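Local coordinates for protein aerobactin synthase IucA (Klebsiella pneumoniae subsp. pneumoniae, PDB 5JM8) that probably joins citrate to a hydroxamate-bearing lysine derivative at the expense of ATP, a step in building the siderophore aerobactin, at residues A[325-331]-A[344-350]. Residues are numbered along the deposited sequence; the frame is centred on the assembly and turned at random.
With ATP (adenosine-5'-triphosphate), chain I.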
ATOM      1  N   MET A 325      24.994   1.850  -8.741  1.00 17.21           N
ATOM      2  CA  MET A 325      24.185   3.060  -8.867  1.00 16.31           C
ATOM      3  C   MET A 325      24.978   4.131  -9.607  1.00 17.12           C
ATOM      4  O   MET A 325      25.820   4.811  -9.020  1.00 17.73           O
ATOM      5  CB  MET A 325      23.749   3.578  -7.495  1.00 15.78           C
ATOM      6  CG  MET A 325      22.586   2.820  -6.885  1.00 15.64           C
ATOM      7  SD  MET A 325      22.228   3.359  -5.203  1.00 18.09           S
ATOM      8  CE  MET A 325      20.649   2.562  -4.913  1.00 17.42           C
ATOM      9  N   GLN A 326      24.703   4.269 -10.899  1.00 18.61           N
ATOM     10  CA  GLN A 326      25.470   5.158 -11.761  1.00 22.65           C
ATOM     11  C   GLN A 326      25.181   6.622 -11.477  1.00 24.12           C
ATOM     12  O   GLN A 326      24.024   7.040 -11.414  1.00 23.55           O
ATOM     13  CB  GLN A 326      25.177   4.861 -13.232  1.00 18.75           C
ATOM     14  CG  GLN A 326      25.572   3.465 -13.684  1.00 18.77           C
ATOM     15  CD  GLN A 326      27.066   3.222 -13.606  1.00 22.85           C
ATOM     16  OE1 GLN A 326      27.858   4.162 -13.532  1.00 24.74           O
ATOM     17  NE2 GLN A 326      27.458   1.955 -13.618  1.00 20.37           N
ATOM     18  N   GLU A 327      26.251   7.391 -11.311  1.00 23.26           N
ATOM     19  CA  GLU A 327      26.156   8.835 -11.177  1.00 23.63           C
ATOM     20  C   GLU A 327      26.379   9.470 -12.548  1.00 26.35           C
ATOM     21  O   GLU A 327      27.437  10.040 -12.818  1.00 31.08           O
ATOM     22  CB  GLU A 327      27.174   9.343 -10.156  1.00 23.55           C
ATOM     23  CG  GLU A 327      27.015   8.707  -8.783  1.00 28.18           C
ATOM     24  CD  GLU A 327      28.180   8.999  -7.856  1.00 33.65           C
ATOM     25  OE1 GLU A 327      28.958   9.931  -8.149  1.00 34.95           O
ATOM     26  OE2 GLU A 327      28.322   8.283  -6.840  1.00 35.00           O
ATOM     27  N   ASP A 328      25.366   9.365 -13.406  1.00 24.14           N
ATOM     28  CA  ASP A 328      25.499   9.708 -14.819  1.00 24.08           C
ATOM     29  C   ASP A 328      25.067  11.140 -15.122  1.00 28.55           C
ATOM     30  O   ASP A 328      24.691  11.456 -16.251  1.00 32.63           O
ATOM     31  CB  ASP A 328      24.681   8.731 -15.675  1.00 20.99           C
ATOM     32  CG  ASP A 328      23.217   8.674 -15.270  1.00 20.91           C
ATOM     33  OD1 ASP A 328      22.760   9.571 -14.532  1.00 21.72           O
ATOM     34  OD2 ASP A 328      22.518   7.731 -15.698  1.00 19.92           O
ATOM     35  N   GLY A 329      25.115  12.003 -14.112  1.00 28.20           N
ATOM     36  CA  GLY A 329      24.752  13.395 -14.292  1.00 26.96           C
ATOM     37  C   GLY A 329      25.220  14.267 -13.148  1.00 28.36           C
ATOM     38  O   GLY A 329      25.266  13.829 -11.999  1.00 33.02           O
ATOM     39  N   TRP A 330      25.575  15.505 -13.466  1.00 30.45           N
ATOM     40  CA  TRP A 330      25.995  16.466 -12.455  1.00 27.05           C
ATOM     41  C   TRP A 330      25.790  17.882 -12.957  1.00 28.20           C
ATOM     42  O   TRP A 330      25.695  18.120 -14.161  1.00 31.73           O
ATOM     43  CB  TRP A 330      27.462  16.260 -12.075  1.00 25.37           C
ATOM     44  CG  TRP A 330      28.428  16.544 -13.190  1.00 24.26           C
ATOM     45  CD1 TRP A 330      28.944  15.644 -14.075  1.00 24.51           C
ATOM     46  CD2 TRP A 330      28.999  17.814 -13.532  1.00 26.05           C
ATOM     47  NE1 TRP A 330      29.797  16.273 -14.949  1.00 26.31           N
ATOM     48  CE2 TRP A 330      29.848  17.605 -14.637  1.00 26.14           C
ATOM     49  CE3 TRP A 330      28.874  19.106 -13.013  1.00 27.27           C
ATOM     50  CZ2 TRP A 330      30.568  18.640 -15.232  1.00 27.33           C
ATOM     51  CZ3 TRP A 330      29.589  20.132 -13.605  1.00 27.88           C
ATOM     52  CH2 TRP A 330      30.426  19.893 -14.702  1.00 29.77           C
ATOM     53  N   ALA A 331      25.727  18.822 -12.026  1.00 26.05           N
ATOM     54  CA  ALA A 331      25.548  20.215 -12.383  1.00 27.84           C
ATOM     55  C   ALA A 331      26.124  21.116 -11.303  1.00 30.66           C
ATOM     56  O   ALA A 331      26.417  20.669 -10.194  1.00 33.26           O
ATOM     57  CB  ALA A 331      24.076  20.515 -12.603  1.00 26.99           C
ATOM     58  N   SER A 344      28.745  24.665  -5.104  1.00 32.10           N
ATOM     59  CA  SER A 344      27.374  24.566  -5.605  1.00 29.82           C
ATOM     60  C   SER A 344      27.110  23.227  -6.291  1.00 30.97           C
ATOM     61  O   SER A 344      25.967  22.901  -6.614  1.00 35.08           O
ATOM     62  CB  SER A 344      27.083  25.702  -6.588  1.00 29.05           C
ATOM     63  OG  SER A 344      27.855  25.563  -7.768  1.00 31.30           O
ATOM     64  N   LEU A 345      28.170  22.455  -6.513  1.00 28.88           N
ATOM     65  CA  LEU A 345      28.072  21.202  -7.256  1.00 24.73           C
ATOM     66  C   LEU A 345      27.165  20.173  -6.597  1.00 27.02           C
ATOM     67  O   LEU A 345      27.061  20.103  -5.373  1.00 24.84           O
ATOM     68  CB  LEU A 345      29.458  20.580  -7.431  1.00 24.85           C
ATOM     69  CG  LEU A 345      30.445  21.293  -8.355  1.00 32.90           C
ATOM     70  CD1 LEU A 345      31.822  20.668  -8.213  1.00 38.26           C
ATOM     71  CD2 LEU A 345      29.981  21.238  -9.798  1.00 34.34           C
ATOM     72  N   PHE A 346      26.505  19.383  -7.436  1.00 28.61           N
ATOM     73  CA  PHE A 346      25.855  18.158  -6.999  1.00 27.36           C
ATOM     74  C   PHE A 346      25.949  17.137  -8.118  1.00 29.42           C
ATOM     75  O   PHE A 346      26.182  17.495  -9.274  1.00 29.88           O
ATOM     76  CB  PHE A 346      24.393  18.401  -6.615  1.00 25.45           C
ATOM     77  CG  PHE A 346      23.520  18.822  -7.764  1.00 26.56           C
ATOM     78  CD1 PHE A 346      23.018  17.888  -8.655  1.00 20.60           C
ATOM     79  CD2 PHE A 346      23.186  20.154  -7.942  1.00 25.26           C
ATOM     80  CE1 PHE A 346      22.215  18.277  -9.710  1.00 20.99           C
ATOM     81  CE2 PHE A 346      22.380  20.547  -8.992  1.00 22.52           C
ATOM     82  CZ  PHE A 346      21.893  19.606  -9.875  1.00 21.60           C
ATOM     83  N   ALA A 347      25.767  15.870  -7.771  1.00 27.90           N
ATOM     84  CA  ALA A 347      25.706  14.804  -8.758  1.00 20.23           C
ATOM     85  C   ALA A 347      24.413  14.029  -8.577  1.00 19.39           C
ATOM     86  O   ALA A 347      23.905  13.903  -7.464  1.00 22.23           O
ATOM     87  CB  ALA A 347      26.905  13.891  -8.630  1.00 20.27           C
ATOM     88  N   LEU A 348      23.879  13.520  -9.680  1.00 21.71           N
ATOM     89  CA  LEU A 348      22.633  12.768  -9.651  1.00 23.15           C
ATOM     90  C   LEU A 348      22.902  11.273  -9.730  1.00 22.89           C
ATOM     91  O   LEU A 348      23.555  10.797 -10.657  1.00 22.87           O
ATOM     92  CB  LEU A 348      21.721  13.200 -10.797  1.00 25.45           C
ATOM     93  CG  LEU A 348      21.205  14.639 -10.724  1.00 24.42           C
ATOM     94  CD1 LEU A 348      20.462  14.984 -11.999  1.00 23.78           C
ATOM     95  CD2 LEU A 348      20.311  14.851  -9.509  1.00 23.93           C
ATOM     96  N   ARG A 349      22.380  10.547  -8.748  1.00 23.30           N
ATOM     97  CA  ARG A 349      22.620   9.116  -8.609  1.00 20.89           C
ATOM     98  C   ARG A 349      21.342   8.331  -8.901  1.00 23.55           C
ATOM     99  O   ARG A 349      20.263   8.695  -8.433  1.00 23.32           O
ATOM    100  CB  ARG A 349      23.139   8.817  -7.199  1.00 17.48           C
ATOM    101  CG  ARG A 349      23.249   7.348  -6.839  1.00 16.96           C
ATOM    102  CD  ARG A 349      23.774   7.188  -5.423  1.00 16.62           C
ATOM    103  NE  ARG A 349      25.139   7.693  -5.294  1.00 18.04           N
ATOM    104  CZ  ARG A 349      25.674   8.147  -4.166  1.00 19.08           C
ATOM    105  NH1 ARG A 349      24.963   8.176  -3.044  1.00 20.84           N
ATOM    106  NH2 ARG A 349      26.925   8.584  -4.160  1.00 19.31           N
ATOM    107  N   GLU A 350      21.469   7.262  -9.682  1.00 22.61           N
ATOM    108  CA  GLU A 350      20.329   6.415 -10.022  1.00 22.10           C
ATOM    109  C   GLU A 350      19.672   5.830  -8.783  1.00 19.69           C
ATOM    110  O   GLU A 350      20.336   5.194  -7.966  1.00 15.80           O
ATOM    111  CB  GLU A 350      20.757   5.274 -10.944  1.00 25.59           C
ATOM    112  CG  GLU A 350      21.026   5.689 -12.374  1.00 31.92           C
ATOM    113  CD  GLU A 350      21.396   4.511 -13.258  1.00 36.42           C
ATOM    114  OE1 GLU A 350      21.772   3.452 -12.712  1.00 35.77           O
ATOM    115  OE2 GLU A 350      21.303   4.645 -14.497  1.00 40.21           O
TER
HETATM  116  PG  ATP I 600      28.067   8.651  -0.681  1.00 22.37           P
HETATM  117  O1G ATP I 600      26.750   9.372  -0.546  1.00 24.72           O
HETATM  118  O2G ATP I 600      27.975   7.168  -0.410  1.00 20.96           O
HETATM  119  O3G ATP I 600      28.820   8.980  -1.947  1.00 21.42           O
HETATM  120  PB  ATP I 600      30.494   9.693   0.535  1.00 20.20           P
HETATM  121  O1B ATP I 600      30.627  10.827   1.521  1.00 18.42           O
HETATM  122  O2B ATP I 600      30.970   9.884  -0.888  1.00 21.30           O
HETATM  123  O3B ATP I 600      28.955   9.189   0.563  1.00 19.89           O
HETATM  124  PA  ATP I 600      32.704   8.352   1.770  1.00 20.96           P
HETATM  125  O1A ATP I 600      33.508   9.462   1.141  1.00 22.14           O
HETATM  126  O2A ATP I 600      33.188   6.926   1.669  1.00 22.54           O
HETATM  127  O3A ATP I 600      31.214   8.390   1.159  1.00 17.12           O
HETATM  128  O5' ATP I 600      32.452   8.659   3.327  1.00 17.54           O
HETATM  129  C5' ATP I 600      31.683   7.722   4.073  1.00 18.23           C
HETATM  130  C4' ATP I 600      30.901   8.393   5.192  1.00 21.42           C
HETATM  131  O4' ATP I 600      30.212   7.377   5.923  1.00 23.54           O
HETATM  132  C3' ATP I 600      31.783   9.145   6.178  1.00 25.86           C
HETATM  133  O3' ATP I 600      31.263  10.467   6.376  1.00 28.86           O
HETATM  134  C2' ATP I 600      31.742   8.341   7.463  1.00 25.50           C
HETATM  135  O2' ATP I 600      31.607   9.176   8.611  1.00 27.40           O
HETATM  136  C1' ATP I 600      30.524   7.444   7.316  1.00 23.79           C
HETATM  137  N9  ATP I 600      30.781   6.078   7.825  1.00 22.48           N
HETATM  138  C8  ATP I 600      30.080   5.499   8.813  1.00 23.20           C
HETATM  139  N7  ATP I 600      30.542   4.248   9.063  1.00 20.97           N
HETATM  140  C5  ATP I 600      31.560   4.019   8.215  1.00 18.75           C
HETATM  141  C6  ATP I 600      32.481   2.896   7.949  1.00 17.52           C
HETATM  142  N6  ATP I 600      32.376   1.759   8.676  1.00 14.71           N
HETATM  143  N1  ATP I 600      33.407   3.057   6.976  1.00 19.07           N
HETATM  144  C2  ATP I 600      33.502   4.194   6.259  1.00 18.80           C
HETATM  145  N3  ATP I 600      32.692   5.251   6.453  1.00 17.66           N
HETATM  146  C4  ATP I 600      31.719   5.228   7.399  1.00 19.00           C
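Arg349 packs against Met325, which it crosses obliquely with its CG 3.9 Å from Met325 CB, and lies side by side with the extended Glu327 side chain. With CG anti to the backbone N (chi1 172°) and a bend at chi3, its guanidinium reaches both a carboxylate and the nucleotide. Arg349 NH2 donates to Glu327 OE2 at 3.0 Å in a salt bridge, the oxygen in the guanidinium plane but the nitrogen above the carboxylate plane, and also to O3G of ATP at 2.9 Å; Arg349 NH1 makes a longer bond to O1G of the same phosphate. Cys448 N shares Glu327 OE2, so the second-shell carboxylate is itself anchored as it positions the arginine.

Residues 329-331 run antiparallel to 345-350, their axes 160° apart. Ala331 and Phe346 exchange two backbone bonds, and Leu348 N meets Gly329 O at 2.7 Å. The Ala331 methyl nestles 3.6 Å from Phe346 CZ, on the face against helix 198-209; on the other face Trp330 CB sits 4.2 Å from Ala347 CB. Trp330 and Leu345 lie side by side, CZ3 to CD2 4.0 Å. In the loop 325-328 that leads into the strand, Gln326 O accepts from Glu350 N, and the Glu350 side chain fits along Gln326, Glu350 OE1 to Gln326 CB 3.7 Å.

Two antiparallel strands, 329-334 and 345-350, with short strand 340-341 in their link, thus present Arg349 to the γ-phosphate end of the ATP site in this IucA/IucC-family synthetase.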